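Local coordinates for UDP-glucose:anthocyanidin 3-O-glucosyltransferase (Clitoria ternatea, PDB 4REM), which belongs to the GT-B class of glycosyltransferases, built from two domains with parallel sheets wrapped in helices, at residues Ile132-Asn137 against Val210-Ala215. Residues are numbered along the deposited sequence; the frame is centred on the assembly and turned at random.
Sequences IAFWPN and VVNFFA. With DLM (3,5,7-trihydroxy-2-(3,4,5-trihydroxyphenyl)chromenium), chain B.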
# COMPACT_ATOMS: atom_id res chain seq x y z
N ILE A 132 -5.78 17.72 4.23
CA ILE A 132 -4.78 16.77 4.69
C ILE A 132 -4.67 15.59 3.73
O ILE A 132 -5.60 14.81 3.58
CB ILE A 132 -5.10 16.27 6.11
CG1 ILE A 132 -5.09 17.45 7.09
CG2 ILE A 132 -4.11 15.20 6.55
CD1 ILE A 132 -5.70 17.14 8.44
N ALA A 133 -3.52 15.47 3.08
CA ALA A 133 -3.29 14.38 2.15
C ALA A 133 -2.86 13.11 2.89
O ALA A 133 -1.98 13.16 3.75
CB ALA A 133 -2.25 14.77 1.11
N PHE A 134 -3.48 11.99 2.54
CA PHE A 134 -3.11 10.70 3.12
C PHE A 134 -2.33 9.87 2.10
O PHE A 134 -2.73 9.79 0.93
CB PHE A 134 -4.35 9.94 3.59
CG PHE A 134 -4.06 8.58 4.13
CD1 PHE A 134 -3.37 8.42 5.33
CD2 PHE A 134 -4.50 7.44 3.46
CE1 PHE A 134 -3.11 7.16 5.84
CE2 PHE A 134 -4.24 6.18 3.97
CZ PHE A 134 -3.54 6.04 5.15
N TRP A 135 -1.23 9.26 2.54
CA TRP A 135 -0.34 8.54 1.63
C TRP A 135 -0.10 7.09 2.07
O TRP A 135 0.79 6.82 2.88
CB TRP A 135 0.99 9.28 1.52
CG TRP A 135 1.87 8.77 0.43
CD1 TRP A 135 2.91 7.90 0.56
CD2 TRP A 135 1.79 9.10 -0.96
NE1 TRP A 135 3.48 7.67 -0.67
CE2 TRP A 135 2.81 8.40 -1.62
CE3 TRP A 135 0.95 9.93 -1.71
CZ2 TRP A 135 3.02 8.50 -3.00
CZ3 TRP A 135 1.16 10.03 -3.08
CH2 TRP A 135 2.18 9.32 -3.70
N PRO A 136 -0.90 6.16 1.52
CA PRO A 136 -0.81 4.73 1.84
C PRO A 136 0.10 3.98 0.86
O PRO A 136 0.17 2.76 0.92
CB PRO A 136 -2.25 4.26 1.65
CG PRO A 136 -2.75 5.11 0.52
CD PRO A 136 -2.07 6.45 0.67
N ASN A 137 0.78 4.71 -0.02
CA ASN A 137 1.66 4.08 -1.00
C ASN A 137 3.07 3.92 -0.45
O ASN A 137 3.30 4.15 0.74
CB ASN A 137 1.68 4.91 -2.28
CG ASN A 137 0.29 5.31 -2.73
OD1 ASN A 137 -0.03 6.50 -2.81
ND2 ASN A 137 -0.55 4.33 -3.02
N VAL A 210 -0.03 12.92 5.69
CA VAL A 210 0.06 11.82 6.64
C VAL A 210 0.52 10.54 5.95
O VAL A 210 -0.19 9.99 5.10
CB VAL A 210 -1.28 11.57 7.34
CG1 VAL A 210 -1.20 10.36 8.26
CG2 VAL A 210 -1.69 12.80 8.13
N VAL A 211 1.71 10.07 6.30
CA VAL A 211 2.29 8.88 5.67
C VAL A 211 2.00 7.62 6.47
O VAL A 211 2.29 7.55 7.66
CB VAL A 211 3.81 9.03 5.45
CG1 VAL A 211 4.40 7.73 4.93
CG2 VAL A 211 4.09 10.17 4.48
N ASN A 212 1.43 6.62 5.80
CA ASN A 212 1.09 5.36 6.45
C ASN A 212 2.31 4.43 6.55
O ASN A 212 2.31 3.35 5.97
CB ASN A 212 -0.03 4.67 5.68
CG ASN A 212 -0.85 3.74 6.55
OD1 ASN A 212 -1.29 4.12 7.63
ND2 ASN A 212 -1.06 2.52 6.08
N PHE A 213 3.32 4.86 7.29
CA PHE A 213 4.55 4.08 7.43
C PHE A 213 5.28 4.41 8.73
O PHE A 213 4.79 5.20 9.54
CB PHE A 213 5.46 4.31 6.22
CG PHE A 213 6.46 3.21 5.98
CD1 PHE A 213 6.04 1.89 5.88
CD2 PHE A 213 7.81 3.50 5.83
CE1 PHE A 213 6.95 0.87 5.66
CE2 PHE A 213 8.72 2.49 5.61
CZ PHE A 213 8.29 1.17 5.52
N PHE A 214 6.45 3.81 8.93
CA PHE A 214 7.28 4.12 10.07
C PHE A 214 8.40 5.06 9.64
O PHE A 214 9.22 4.71 8.80
CB PHE A 214 7.87 2.85 10.67
CG PHE A 214 6.93 1.67 10.67
CD1 PHE A 214 6.05 1.47 11.72
CD2 PHE A 214 6.93 0.77 9.62
CE1 PHE A 214 5.18 0.38 11.72
CE2 PHE A 214 6.06 -0.31 9.61
CZ PHE A 214 5.19 -0.51 10.66
N ALA A 215 8.42 6.27 10.21
CA ALA A 215 9.42 7.28 9.86
C ALA A 215 10.84 6.78 10.05
O ALA A 215 11.76 7.21 9.35
CB ALA A 215 9.19 8.54 10.67
O12 DLM B . -1.15 2.71 -9.03
C11 DLM B . -1.97 2.27 -8.02
C14 DLM B . -3.18 1.50 -8.45
C15 DLM B . -4.20 1.16 -7.56
C1 DLM B . 2.36 4.91 -8.17
C2 DLM B . 1.59 4.50 -7.09
O21 DLM B . -6.31 0.11 -7.10
O22 DLM B . -4.37 0.11 -11.63
C3 DLM B . 0.35 3.72 -7.34
C18 DLM B . -4.33 0.44 -10.31
C19 DLM B . -3.26 1.15 -9.79
C17 DLM B . -5.44 0.05 -9.40
O24 DLM B . -6.51 -0.65 -9.87
C16 DLM B . -5.32 0.44 -7.98
C10 DLM B . -1.62 2.56 -6.60
O27 DLM B . -2.39 2.14 -5.56
C9 DLM B . -0.46 3.28 -6.31
C4 DLM B . -0.01 3.43 -8.75
C5 DLM B . 0.82 3.88 -9.76
C6 DLM B . 1.98 4.61 -9.48
O29 DLM B . 2.76 5.03 -10.51
O30 DLM B . 1.98 4.81 -5.82
O HOH W 1 0.14 1.27 3.26
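Val210 sends its N-H to the carbonyl of Ala133 (N to O, 2.8 Å) and takes, on its own O, the backbone N-H of Trp135 (N to O, 2.9 Å), the alternation by which parallel strands are joined. A third bond, from Asn212 N to Trp135 O (3.0 Å), is almost straight at its hydrogen (175°), although the donor stands above the carbonyl plane. It carries the pairing past the strands, where Asn212 centres an inverse gamma turn. Strands 131-135 and 208-211 are neighbours in the seven-stranded parallel sheet of one Rossmann-like domain of the GT-B fold, and strand 110-114 pairs with the other edge of 131-135. Apolar contacts gather on the face shared by Ile132, Phe134 and Val210. There the CG2 methyls of Ile132 and Val210 meet at 3.8 Å. With CG anti to the backbone N (chi1 177°), the Phe134 ring leans toward the C-terminal end of its strand, bringing CD1 near Val210 CG1 and CZ to 3.8 Å from Asn212 CG, ring and amide planes 60° apart. Leu21 and Leu24 of helix 18-31 pack on this ring. Water links Pro136 O (2.8 Å) to Asn212 ND2, the latter bond weak. Asn137 ND2 comes within 3.5 Å of DLM C9.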